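Local coordinates for maternal effect protein oskar (PDB 5A4A), which induces germ-plasm and germline formation in Drosophila and, through this SGNH-hydrolase-like OSK domain, probably binds RNA, at residues A20-F25 with Q200-S205; N121-G126 with S159-E164; N68-V73 with M113-I118; T62-R67 with R92-V97. One frame throughout, in Å; residues are numbered along the deposited sequence.

Contact 1: residues A20-F25 with Q200-S205; sequences AYLLDF and QVIETS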
loop_
_atom_site.group_PDB
_atom_site.type_symbol
_atom_site.label_atom_id
_atom_site.label_comp_id
_atom_site.label_asym_id
_atom_site.label_seq_id
_atom_site.Cartn_x
_atom_site.Cartn_y
_atom_site.Cartn_z
ATOM N N ALA A 20 -7.614 -8.262 -4.805
ATOM C CA ALA A 20 -7.075 -7.072 -5.457
ATOM C C ALA A 20 -5.894 -7.425 -6.342
ATOM O O ALA A 20 -4.872 -7.884 -5.849
ATOM C CB ALA A 20 -6.660 -6.036 -4.418
ATOM N N TYR A 21 -6.068 -7.228 -7.649
ATOM C CA TYR A 21 -5.011 -7.428 -8.646
ATOM C C TYR A 21 -4.995 -6.267 -9.646
ATOM O O TYR A 21 -6.036 -5.686 -9.964
ATOM C CB TYR A 21 -5.271 -8.708 -9.436
ATOM C CG TYR A 21 -4.699 -9.983 -8.858
ATOM C CD1 TYR A 21 -5.199 -10.519 -7.677
ATOM C CD2 TYR A 21 -3.682 -10.674 -9.517
ATOM C CE1 TYR A 21 -4.697 -11.695 -7.159
ATOM C CE2 TYR A 21 -3.170 -11.857 -9.002
ATOM C CZ TYR A 21 -3.686 -12.354 -7.816
ATOM O OH TYR A 21 -3.198 -13.524 -7.282
ATOM N N LEU A 22 -3.817 -5.962 -10.179
ATOM C CA LEU A 22 -3.694 -4.956 -11.214
ATOM C C LEU A 22 -2.914 -5.620 -12.355
ATOM O O LEU A 22 -1.755 -5.989 -12.177
ATOM C CB LEU A 22 -2.949 -3.748 -10.635
ATOM C CG LEU A 22 -2.867 -2.360 -11.283
ATOM C CD1 LEU A 22 -2.472 -1.334 -10.232
ATOM C CD2 LEU A 22 -1.865 -2.325 -12.376
ATOM N N LEU A 23 -3.569 -5.822 -13.501
ATOM C CA LEU A 23 -2.927 -6.424 -14.680
ATOM C C LEU A 23 -2.200 -7.741 -14.383
ATOM O O LEU A 23 -1.058 -7.946 -14.815
ATOM C CB LEU A 23 -1.954 -5.443 -15.334
ATOM C CG LEU A 23 -2.528 -4.090 -15.760
ATOM C CD1 LEU A 23 -1.448 -3.228 -16.371
ATOM C CD2 LEU A 23 -3.697 -4.272 -16.735
ATOM N N ASP A 24 -2.877 -8.612 -13.640
ATOM C CA ASP A 24 -2.349 -9.909 -13.222
ATOM C C ASP A 24 -1.262 -9.841 -12.139
ATOM O O ASP A 24 -0.734 -10.873 -11.744
ATOM C CB ASP A 24 -1.898 -10.771 -14.417
ATOM C CG ASP A 24 -3.029 -11.067 -15.392
ATOM O OD1 ASP A 24 -4.151 -11.386 -14.939
ATOM O OD2 ASP A 24 -2.792 -10.980 -16.619
ATOM N N PHE A 25 -0.943 -8.641 -11.652
ATOM C CA PHE A 25 -0.078 -8.501 -10.479
ATOM C C PHE A 25 -0.916 -8.416 -9.204
ATOM O O PHE A 25 -1.794 -7.564 -9.107
ATOM C CB PHE A 25 0.730 -7.206 -10.549
ATOM C CG PHE A 25 1.717 -7.140 -11.690
ATOM C CD1 PHE A 25 2.989 -7.679 -11.568
ATOM C CD2 PHE A 25 1.381 -6.496 -12.867
ATOM C CE1 PHE A 25 3.898 -7.595 -12.613
ATOM C CE2 PHE A 25 2.286 -6.412 -13.914
ATOM C CZ PHE A 25 3.540 -6.961 -13.783
ATOM N N GLN A 200 -3.044 5.164 -13.749
ATOM C CA GLN A 200 -2.331 5.368 -15.005
ATOM C C GLN A 200 -0.823 5.521 -14.834
ATOM O O GLN A 200 -0.056 5.057 -15.674
ATOM C CB GLN A 200 -2.933 6.533 -15.784
ATOM C CG GLN A 200 -4.375 6.241 -16.216
ATOM C CD GLN A 200 -4.479 4.978 -17.064
ATOM O OE1 GLN A 200 -3.667 4.756 -17.963
ATOM N NE2 GLN A 200 -5.476 4.148 -16.777
ATOM N N VAL A 201 -0.380 6.145 -13.749
ATOM C CA VAL A 201 1.061 6.215 -13.497
ATOM C C VAL A 201 1.644 4.813 -13.306
ATOM O O VAL A 201 2.719 4.503 -13.822
ATOM C CB VAL A 201 1.400 7.090 -12.267
ATOM C CG1 VAL A 201 2.865 6.913 -11.864
ATOM C CG2 VAL A 201 1.114 8.554 -12.562
ATOM N N ILE A 202 0.934 3.973 -12.559
ATOM C CA ILE A 202 1.398 2.610 -12.293
ATOM C C ILE A 202 1.427 1.793 -13.579
ATOM O O ILE A 202 2.432 1.145 -13.891
ATOM C CB ILE A 202 0.523 1.902 -11.231
ATOM C CG1 ILE A 202 0.640 2.621 -9.881
ATOM C CG2 ILE A 202 0.926 0.420 -11.099
ATOM C CD1 ILE A 202 -0.388 2.133 -8.819
ATOM N N GLU A 203 0.341 1.845 -14.347
ATOM C CA GLU A 203 0.270 1.043 -15.570
ATOM C C GLU A 203 1.320 1.464 -16.588
ATOM O O GLU A 203 1.998 0.625 -17.183
ATOM C CB GLU A 203 -1.121 1.128 -16.214
ATOM C CG GLU A 203 -2.231 0.457 -15.410
ATOM C CD GLU A 203 -3.457 0.177 -16.260
ATOM O OE1 GLU A 203 -3.380 0.388 -17.484
ATOM O OE2 GLU A 203 -4.492 -0.257 -15.720
ATOM N N THR A 204 1.454 2.769 -16.797
ATOM C CA THR A 204 2.349 3.255 -17.839
ATOM C C THR A 204 3.813 2.999 -17.470
ATOM O O THR A 204 4.669 2.895 -18.345
ATOM C CB THR A 204 2.111 4.739 -18.142
ATOM O OG1 THR A 204 2.298 5.512 -16.951
ATOM C CG2 THR A 204 0.692 4.941 -18.644
ATOM N N SER A 205 4.084 2.863 -16.177
ATOM C CA SER A 205 5.427 2.531 -15.720
ATOM C C SER A 205 5.758 1.050 -15.917
ATOM O O SER A 205 6.917 0.633 -15.775
ATOM C CB SER A 205 5.567 2.896 -14.241
ATOM O OG SER A 205 5.379 4.285 -14.052
#

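Contact 2: residues N121-G126 with S159-E164; sequences NLAPLG and SCLINE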
loop_
_atom_site.group_PDB
_atom_site.type_symbol
_atom_site.label_atom_id
_atom_site.label_comp_id
_atom_site.label_asym_id
_atom_site.label_seq_id
_atom_site.Cartn_x
_atom_site.Cartn_y
_atom_site.Cartn_z
ATOM N N ASN A 121 5.840 4.528 -4.386
ATOM C CA ASN A 121 6.070 5.350 -3.210
ATOM C C ASN A 121 4.726 5.827 -2.623
ATOM O O ASN A 121 3.660 5.424 -3.095
ATOM C CB ASN A 121 7.065 6.497 -3.474
ATOM C CG ASN A 121 6.567 7.507 -4.503
ATOM O OD1 ASN A 121 5.426 7.457 -4.952
ATOM N ND2 ASN A 121 7.439 8.437 -4.874
ATOM N N LEU A 122 4.770 6.665 -1.601
ATOM C CA LEU A 122 3.522 7.038 -0.922
ATOM C C LEU A 122 2.916 8.305 -1.502
ATOM O O LEU A 122 3.599 9.309 -1.666
ATOM C CB LEU A 122 3.751 7.237 0.570
ATOM C CG LEU A 122 4.363 6.058 1.320
ATOM C CD1 LEU A 122 4.320 6.313 2.827
ATOM C CD2 LEU A 122 3.606 4.779 0.961
ATOM N N ALA A 123 1.623 8.251 -1.797
ATOM C CA ALA A 123 0.866 9.454 -2.128
ATOM C C ALA A 123 0.849 10.398 -0.927
ATOM O O ALA A 123 0.950 9.958 0.219
ATOM C CB ALA A 123 -0.573 9.082 -2.534
ATOM N N PRO A 124 0.729 11.707 -1.184
ATOM C CA PRO A 124 0.553 12.645 -0.073
ATOM C C PRO A 124 -0.709 12.271 0.708
ATOM O O PRO A 124 -1.671 11.788 0.111
ATOM C CB PRO A 124 0.356 13.991 -0.778
ATOM C CG PRO A 124 -0.098 13.630 -2.175
ATOM C CD PRO A 124 0.631 12.367 -2.498
ATOM N N LEU A 125 -0.688 12.461 2.020
ATOM C CA LEU A 125 -1.880 12.271 2.845
ATOM C C LEU A 125 -2.613 13.605 2.881
ATOM O O LEU A 125 -2.203 14.540 3.581
ATOM C CB LEU A 125 -1.481 11.809 4.249
ATOM C CG LEU A 125 -0.755 10.460 4.273
ATOM C CD1 LEU A 125 -0.200 10.150 5.658
ATOM C CD2 LEU A 125 -1.684 9.340 3.808
ATOM N N GLY A 126 -3.680 13.699 2.092
ATOM C CA GLY A 126 -4.318 14.977 1.820
ATOM C C GLY A 126 -4.862 15.727 3.023
ATOM O O GLY A 126 -4.817 16.960 3.056
ATOM N N SER A 159 4.178 12.244 -7.170
ATOM C CA SER A 159 4.229 13.436 -8.022
ATOM C C SER A 159 2.919 13.781 -8.731
ATOM O O SER A 159 2.607 14.959 -8.924
ATOM C CB SER A 159 5.368 13.317 -9.044
ATOM O OG SER A 159 6.625 13.336 -8.387
ATOM N N CYS A 160 2.142 12.768 -9.100
ATOM C CA CYS A 160 0.910 13.024 -9.840
ATOM C C CYS A 160 -0.182 13.659 -8.978
ATOM O O CYS A 160 -1.177 14.142 -9.503
ATOM C CB CYS A 160 0.393 11.755 -10.532
ATOM S SG CYS A 160 -0.515 10.568 -9.491
ATOM N N LEU A 161 0.017 13.672 -7.663
ATOM C CA LEU A 161 -0.990 14.204 -6.746
ATOM C C LEU A 161 -0.558 15.526 -6.096
ATOM O O LEU A 161 -1.222 16.029 -5.193
ATOM C CB LEU A 161 -1.349 13.156 -5.682
ATOM C CG LEU A 161 -2.049 11.891 -6.201
ATOM C CD1 LEU A 161 -2.226 10.859 -5.106
ATOM C CD2 LEU A 161 -3.410 12.213 -6.809
ATOM N N ILE A 162 0.557 16.081 -6.556
ATOM C CA ILE A 162 0.986 17.403 -6.112
ATOM C C ILE A 162 1.119 18.342 -7.304
ATOM O O ILE A 162 1.327 17.899 -8.438
ATOM C CB ILE A 162 2.314 17.353 -5.329
ATOM C CG1 ILE A 162 3.403 16.692 -6.175
ATOM C CG2 ILE A 162 2.123 16.624 -3.993
ATOM C CD1 ILE A 162 4.779 16.730 -5.547
ATOM N N ASN A 163 0.984 19.640 -7.051
ATOM C CA ASN A 163 1.045 20.621 -8.123
ATOM C C ASN A 163 2.453 21.154 -8.346
ATOM O O ASN A 163 3.400 20.725 -7.693
ATOM C CB ASN A 163 0.085 21.783 -7.856
ATOM C CG ASN A 163 0.581 22.720 -6.765
ATOM O OD1 ASN A 163 1.428 22.361 -5.944
ATOM N ND2 ASN A 163 0.038 23.931 -6.744
ATOM N N GLU A 164 2.556 22.111 -9.259
ATOM C CA GLU A 164 3.807 22.782 -9.597
ATOM C C GLU A 164 4.584 23.303 -8.375
ATOM O O GLU A 164 5.808 23.426 -8.425
ATOM C CB GLU A 164 3.504 23.902 -10.601
#

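Contact 3: residues N68-V73 with M113-I118; sequences NRLKRV and MRLVPI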
loop_
_atom_site.group_PDB
_atom_site.type_symbol
_atom_site.label_atom_id
_atom_site.label_comp_id
_atom_site.label_asym_id
_atom_site.label_seq_id
_atom_site.Cartn_x
_atom_site.Cartn_y
_atom_site.Cartn_z
ATOM N N ASN A 68 4.095 -9.911 8.128
ATOM C CA ASN A 68 3.293 -11.012 8.671
ATOM C C ASN A 68 2.317 -11.599 7.664
ATOM O O ASN A 68 2.135 -12.821 7.602
ATOM C CB ASN A 68 2.523 -10.576 9.927
ATOM C CG ASN A 68 3.433 -10.330 11.115
ATOM O OD1 ASN A 68 4.523 -10.896 11.203
ATOM N ND2 ASN A 68 2.989 -9.477 12.036
ATOM N N ARG A 69 1.690 -10.732 6.878
ATOM C CA ARG A 69 0.684 -11.166 5.912
ATOM C C ARG A 69 1.286 -12.128 4.885
ATOM O O ARG A 69 0.662 -13.126 4.522
ATOM C CB ARG A 69 0.057 -9.957 5.213
ATOM C CG ARG A 69 -1.059 -10.294 4.220
ATOM C CD ARG A 69 -2.298 -10.821 4.923
ATOM N NE ARG A 69 -3.311 -11.285 3.976
ATOM C CZ ARG A 69 -3.336 -12.502 3.442
ATOM N NH1 ARG A 69 -2.386 -13.387 3.737
ATOM N NH2 ARG A 69 -4.306 -12.836 2.603
ATOM N N LEU A 70 2.504 -11.834 4.429
ATOM C CA LEU A 70 3.171 -12.691 3.447
ATOM C C LEU A 70 3.523 -14.073 3.976
ATOM O O LEU A 70 3.627 -15.027 3.203
ATOM C CB LEU A 70 4.425 -12.012 2.887
ATOM C CG LEU A 70 4.137 -10.788 2.023
ATOM C CD1 LEU A 70 5.458 -10.189 1.536
ATOM C CD2 LEU A 70 3.259 -11.169 0.848
ATOM N N LYS A 71 3.710 -14.181 5.288
ATOM C CA LYS A 71 3.965 -15.476 5.911
ATOM C C LYS A 71 2.686 -16.290 5.900
ATOM O O LYS A 71 2.713 -17.516 5.988
ATOM C CB LYS A 71 4.444 -15.306 7.350
ATOM C CG LYS A 71 5.763 -14.575 7.494
ATOM C CD LYS A 71 6.154 -14.403 8.962
ATOM C CE LYS A 71 7.517 -13.730 9.075
ATOM N NZ LYS A 71 7.912 -13.438 10.484
ATOM N N ARG A 72 1.558 -15.595 5.808
ATOM C CA ARG A 72 0.267 -16.259 5.765
ATOM C C ARG A 72 -0.293 -16.251 4.349
ATOM O O ARG A 72 -1.506 -16.233 4.149
ATOM C CB ARG A 72 -0.709 -15.628 6.764
ATOM C CG ARG A 72 -0.260 -15.798 8.209
ATOM C CD ARG A 72 -1.293 -15.295 9.211
ATOM N NE ARG A 72 -0.916 -15.651 10.579
ATOM N N VAL A 73 0.610 -16.273 3.371
ATOM C CA VAL A 73 0.218 -16.420 1.980
ATOM C C VAL A 73 1.179 -17.380 1.290
ATOM O O VAL A 73 2.312 -17.551 1.736
ATOM C CB VAL A 73 0.197 -15.063 1.237
ATOM C CG1 VAL A 73 1.572 -14.731 0.689
ATOM C CG2 VAL A 73 -0.823 -15.087 0.113
ATOM N N MET A 113 11.546 -15.189 0.225
ATOM C CA MET A 113 10.369 -15.930 -0.221
ATOM C C MET A 113 10.303 -16.075 -1.733
ATOM O O MET A 113 9.373 -16.698 -2.259
ATOM C CB MET A 113 9.092 -15.248 0.271
ATOM C CG MET A 113 8.935 -15.283 1.766
ATOM S SD MET A 113 7.455 -14.397 2.258
ATOM C CE MET A 113 7.380 -14.829 3.992
ATOM N N ARG A 114 11.291 -15.494 -2.419
ATOM C CA ARG A 114 11.320 -15.431 -3.884
ATOM C C ARG A 114 10.087 -14.732 -4.470
ATOM O O ARG A 114 9.582 -15.113 -5.525
ATOM C CB ARG A 114 11.526 -16.826 -4.480
ATOM C CG ARG A 114 12.772 -17.509 -3.942
ATOM C CD ARG A 114 12.763 -18.994 -4.253
ATOM N NE ARG A 114 11.583 -19.649 -3.687
ATOM C CZ ARG A 114 11.524 -20.174 -2.464
ATOM N NH1 ARG A 114 12.584 -20.132 -1.667
ATOM N NH2 ARG A 114 10.404 -20.746 -2.038
ATOM N N LEU A 115 9.618 -13.700 -3.770
ATOM C CA LEU A 115 8.560 -12.827 -4.276
ATOM C C LEU A 115 9.191 -11.506 -4.688
ATOM O O LEU A 115 9.962 -10.917 -3.926
ATOM C CB LEU A 115 7.509 -12.586 -3.186
ATOM C CG LEU A 115 6.868 -13.867 -2.655
ATOM C CD1 LEU A 115 5.941 -13.547 -1.485
ATOM C CD2 LEU A 115 6.118 -14.572 -3.767
ATOM N N VAL A 116 8.874 -11.026 -5.887
ATOM C CA VAL A 116 9.530 -9.819 -6.390
ATOM C C VAL A 116 8.677 -8.587 -6.147
ATOM O O VAL A 116 7.582 -8.488 -6.682
ATOM C CB VAL A 116 9.784 -9.920 -7.903
ATOM C CG1 VAL A 116 10.586 -8.718 -8.386
ATOM C CG2 VAL A 116 10.506 -11.229 -8.244
ATOM N N PRO A 117 9.178 -7.629 -5.346
ATOM C CA PRO A 117 8.394 -6.413 -5.119
ATOM C C PRO A 117 8.537 -5.437 -6.275
ATOM O O PRO A 117 9.656 -5.228 -6.765
ATOM C CB PRO A 117 9.023 -5.801 -3.851
ATOM C CG PRO A 117 10.234 -6.656 -3.523
ATOM C CD PRO A 117 10.484 -7.586 -4.670
ATOM N N ILE A 118 7.408 -4.890 -6.720
ATOM C CA ILE A 118 7.374 -3.695 -7.557
ATOM C C ILE A 118 6.853 -2.585 -6.658
ATOM O O ILE A 118 5.717 -2.648 -6.176
ATOM C CB ILE A 118 6.458 -3.887 -8.789
ATOM C CG1 ILE A 118 7.059 -4.937 -9.739
ATOM C CG2 ILE A 118 6.267 -2.560 -9.527
ATOM C CD1 ILE A 118 6.100 -5.417 -10.834
#

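Contact 4: residues T62-R67 with R92-V97; sequences TINGAR and RGKPLV. With SO4 (sulfate ion), chain D; SO4 (sulfate ion), chain G.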
loop_
_atom_site.group_PDB
_atom_site.type_symbol
_atom_site.label_atom_id
_atom_site.label_comp_id
_atom_site.label_asym_id
_atom_site.label_seq_id
_atom_site.Cartn_x
_atom_site.Cartn_y
_atom_site.Cartn_z
ATOM N N THR A 62 0.332 -2.253 8.185
ATOM C CA THR A 62 1.610 -1.574 8.308
ATOM C C THR A 62 2.668 -2.384 7.563
ATOM O O THR A 62 2.388 -3.471 7.041
ATOM C CB THR A 62 2.042 -1.477 9.773
ATOM O OG1 THR A 62 2.112 -2.801 10.310
ATOM C CG2 THR A 62 1.029 -0.648 10.592
ATOM N N ILE A 63 3.890 -1.868 7.546
ATOM C CA ILE A 63 4.999 -2.596 6.952
ATOM C C ILE A 63 5.179 -3.933 7.676
ATOM O O ILE A 63 5.293 -4.974 7.032
ATOM C CB ILE A 63 6.297 -1.775 6.989
ATOM C CG1 ILE A 63 6.179 -0.558 6.068
ATOM C CG2 ILE A 63 7.483 -2.618 6.550
ATOM C CD1 ILE A 63 7.181 0.549 6.391
ATOM N N ASN A 64 5.174 -3.910 9.007
ATOM C CA ASN A 64 5.223 -5.153 9.785
ATOM C C ASN A 64 4.011 -6.048 9.543
ATOM O O ASN A 64 4.137 -7.274 9.479
ATOM C CB ASN A 64 5.404 -4.863 11.278
ATOM C CG ASN A 64 6.839 -4.531 11.625
ATOM O OD1 ASN A 64 7.714 -4.571 10.763
ATOM N ND2 ASN A 64 7.088 -4.195 12.891
ATOM N N GLY A 65 2.839 -5.437 9.391
ATOM C CA GLY A 65 1.651 -6.187 9.019
ATOM C C GLY A 65 1.838 -6.918 7.699
ATOM O O GLY A 65 1.396 -8.059 7.545
ATOM N N ALA A 66 2.492 -6.254 6.746
ATOM C CA ALA A 66 2.737 -6.838 5.432
ATOM C C ALA A 66 3.719 -8.001 5.556
ATOM O O ALA A 66 3.543 -9.047 4.928
ATOM C CB ALA A 66 3.260 -5.778 4.455
ATOM N N ARG A 67 4.744 -7.815 6.381
ATOM C CA ARG A 67 5.722 -8.867 6.653
ATOM C C ARG A 67 5.012 -10.113 7.183
ATOM O O ARG A 67 5.287 -11.234 6.735
ATOM C CB ARG A 67 6.768 -8.369 7.661
ATOM C CG ARG A 67 7.785 -7.372 7.092
ATOM C CD ARG A 67 8.674 -6.766 8.185
ATOM N NE ARG A 67 9.574 -7.746 8.797
ATOM C CZ ARG A 67 10.196 -7.567 9.961
ATOM N NH1 ARG A 67 10.020 -6.445 10.645
ATOM N NH2 ARG A 67 11.003 -8.508 10.438
ATOM N N ARG A 92 0.266 6.341 12.160
ATOM C CA ARG A 92 0.303 5.890 13.554
ATOM C C ARG A 92 1.450 6.536 14.316
ATOM O O ARG A 92 1.599 6.328 15.521
ATOM C CB ARG A 92 0.437 4.363 13.653
ATOM C CG ARG A 92 -0.814 3.604 13.268
ATOM C CD ARG A 92 -0.651 2.090 13.430
ATOM N NE ARG A 92 -1.840 1.396 12.940
ATOM C CZ ARG A 92 -1.980 0.076 12.861
ATOM N NH1 ARG A 92 -0.998 -0.736 13.246
ATOM N NH2 ARG A 92 -3.114 -0.430 12.394
ATOM N N GLY A 93 2.275 7.293 13.602
ATOM C CA GLY A 93 3.368 8.021 14.218
ATOM C C GLY A 93 4.565 7.154 14.569
ATOM O O GLY A 93 5.307 7.470 15.495
ATOM N N LYS A 94 4.759 6.057 13.843
ATOM C CA LYS A 94 5.955 5.245 14.056
ATOM C C LYS A 94 7.189 6.076 13.717
ATOM O O LYS A 94 7.159 6.893 12.794
ATOM C CB LYS A 94 5.922 3.948 13.233
ATOM C CG LYS A 94 4.882 2.928 13.710
ATOM C CD LYS A 94 5.282 1.506 13.314
ATOM C CE LYS A 94 4.114 0.532 13.432
ATOM N NZ LYS A 94 4.517 -0.864 13.079
ATOM N N PRO A 95 8.271 5.900 14.491
ATOM C CA PRO A 95 9.502 6.638 14.200
ATOM C C PRO A 95 10.007 6.286 12.807
ATOM O O PRO A 95 9.941 5.127 12.400
ATOM C CB PRO A 95 10.482 6.123 15.259
ATOM C CG PRO A 95 9.622 5.580 16.352
ATOM C CD PRO A 95 8.392 5.054 15.690
ATOM N N LEU A 96 10.497 7.283 12.080
ATOM C CA LEU A 96 11.031 7.060 10.734
ATOM C C LEU A 96 12.118 5.980 10.684
ATOM O O LEU A 96 12.122 5.144 9.780
ATOM C CB LEU A 96 11.546 8.372 10.135
ATOM C CG LEU A 96 12.154 8.276 8.735
ATOM C CD1 LEU A 96 11.090 7.937 7.698
ATOM C CD2 LEU A 96 12.873 9.575 8.371
ATOM N N VAL A 97 13.035 5.987 11.653
ATOM C CA VAL A 97 14.090 4.973 11.693
ATOM C C VAL A 97 13.508 3.562 11.747
ATOM O O VAL A 97 14.014 2.651 11.094
ATOM C CB VAL A 97 15.099 5.195 12.859
ATOM C CG1 VAL A 97 14.407 5.113 14.212
ATOM C CG2 VAL A 97 16.235 4.185 12.783
HETATM S S SO4 D . -4.227 2.935 14.763
HETATM O O1 SO4 D . -3.681 4.247 15.103
HETATM O O2 SO4 D . -5.606 2.812 15.242
HETATM O O3 SO4 D . -4.162 2.745 13.314
HETATM O O4 SO4 D . -3.417 1.900 15.401
HETATM S S SO4 G . 12.063 -7.194 13.799
HETATM O O1 SO4 G . 11.281 -7.668 14.941
HETATM O O2 SO4 G . 12.282 -8.314 12.884
HETATM O O3 SO4 G . 11.323 -6.124 13.128
HETATM O O4 SO4 G . 13.352 -6.669 14.241
HETATM O O HOH W 1 5.690 -1.551 10.642
#

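Contact 1: residues A20-F25 with Q200-S205
L22 at the end of strand 21-22 and L23 in the following turn meet I202 and E203 on the last turns of helix 192-204 through apolar packing alone. L22 sends both of its methyls across: CD1 lies 3.9 Å from I202 CG2, and CD2 reaches 4.1 Å to E203 CG. Its CG stands anti to the backbone N (chi1 -166°), which carries the branch toward the helix, and a buried leucine suits a place where I82 of the sheet also packs against it. Nearer the surface, L23 CD1 rests 3.9 Å from E203 CG, and the two side chains run at about a right angle. Glutamate fits here because its methylenes serve as greasy surface while the rest of its extended chain lies in a partly exposed position, E203 CD still near L23 CD1.

Hydrogen bonds act within each partner. L22 and F25 pair in both directions, with L22 N to F25 O and F25 N to L22 O each 2.8 Å, closing a type I' turn in which L23 and D24 both have positive phi. On the helix, T204 OG1 and S205 OG turn back onto Q200 O and V201 O, carbonyls that also accept from the backbone N of the same two residues.

I202 continues inward onto I82 and T120. A C-terminal helix lying on parallel strands is consistent with the three-layer alpha/beta/alpha sandwich of the SGNH hydrolase fold, the hairpin being an addition at the sheet's edge.

Contact 2: residues N121-G126 with S159-E164
The CG-CD edge of the P124 ring meets L161 and I162, while H158 also touches the proline. P124 CG lies 3.8 Å from L161 CB, and CD is equally near that atom, the two side chains crossing at about a right angle. I162 approaches the same ring carbon from another direction, CG2 standing 4.1 Å from P124 CG. Next along the chain, A123 gives the closest touch, CB to L161 CD1 at 3.5 Å. L161 can serve both neighbours because its backbone puts CB against P124 CG and CD, and CG, anti to the carbonyl carbon (chi1 -66°), then carries CD1 to the small alanine. With an alanine here instead of P124, the ring carbons facing L161 CB and I162 CG2 are gone, which is likely to open a gap there and let the loop backbone turn more freely.

W190 touches both A123 and L161, while V198 of helix 192-204 also packs on the leucine. The two loops therefore adhere by shape and apolar cover, without a directional bond between them; N121 is bonded instead to I157 N and H158 N through OD1, and to D156 OD1 through ND2, just beyond strand 154-155.

Contact 3: residues N68-V73 with M113-I118
The C-terminal end of helix 63-71 packs here, through L70 and K71, on M113 and L115 in the link that takes the chain from helix 96-112 into strand 116-120, part of a beta-alpha-beta crossover. That link leaves the helix through a Schellman motif, with R114 at positive phi, so M113 and L115 fall on the two sides of the bend and both face helix 63-71.

M113 carries most of the contact. Its chain is extended beyond CG (chi2 177°, chi3 171°), which is what lets the thioether reach across. M113 SD comes 3.9 Å from L70 CB, while the terminal methyl M113 CE lies 3.8 Å from L70 O and 3.9 Å from K71 CG. A slim, unbranched methionine suits this spot, since it can slide past the leucine and finish against the methylene part of a lysine, whose chain it crosses at about a right angle. The buried L70 adds a looser touch deeper in, CD2 to L115 CD1 at 4.3 Å, where two leucines fill the interior.

The helix end is secured by its own bonds. R72 N donates to R69 O at 2.9 Å, and R69 NH1 adds a weak bond to R72 O; the same guanidinium also reaches L11 O through NH2.

L70 further touches E109 and M110 of helix 96-112 and L56 of strand 56-58. L115 packs on I81, and V116 joins strand 80-84 by backbone bonds, so the end of helix 63-71 sits against helix 96-112, strand 56-58 and the link into strand 116-120, an inner strand of the sheet.

Contact 4: residues T62-R67 with R92-V97
T62, the N-cap of helix 63-71, meets R92 and K94 in the turn leading to helix 96-112. Its methyl CG2 lies over one face of the R92 guanidinium, 3.3 Å from NH1, while oxygen O4 of a sulfate covers the opposite face. R92 NE also donates to O3 of that sulfate at 2.7 Å, its extended chain carrying it there. K94 reaches in beside T62 OG1 and works through water: its NZ gives a hydrogen bond of 2.8 Å to a water that also accepts from N64 N, at 2.9 Å. A long flexible lysine suits this bridge to an amide of the first helical turn.

What positions these groups is the capping. T62 OG1 accepts from G65 N at 2.9 Å, which fixes the rotation of the threonine and turns its methyl to the arginine. G93, at positive phi in a Schellman motif, swings the chain so that R92 and K94 both point back; D89 accepts from I63 N and forms a weak, long ion pair with K94.

Farther out, R67 grips a second sulfate. A leucine in its place would probably cost that anion two straight donors and leave N64 OD1 without its bond from NH1. Such basic side chains around anions are consistent with a surface for RNA phosphates, though the sulfates probably came from crystallisation. The R67 chain bends at chi3 (67°), and R67 NH1 to O3 and R67 NH2 to O2 of this second sulfate are both 2.8 Å, almost straight at 178° and 174°.

Overall arrangement
Contact 1 joins segments near the two ends of the chain, and the other three contacts are nested in the loop it closes. Contacts 3 and 4 interlace along the chain: both use helix 63-71, one at each end, and their centres lie about 16 Å apart. Contact 2 follows them in sequence, its centre about 27 Å from that of contact 3 on the opposite side of the chain's centre. Contact 1 touches both contact 3, through F25 and I118 on the shared sheet, and contact 2, through V201 and C160. Contact 4 lies farthest from contact 1, about 24 Å between centres, so the two sulfates held by R67 and R92 lie well away from the hairpin and terminal helix.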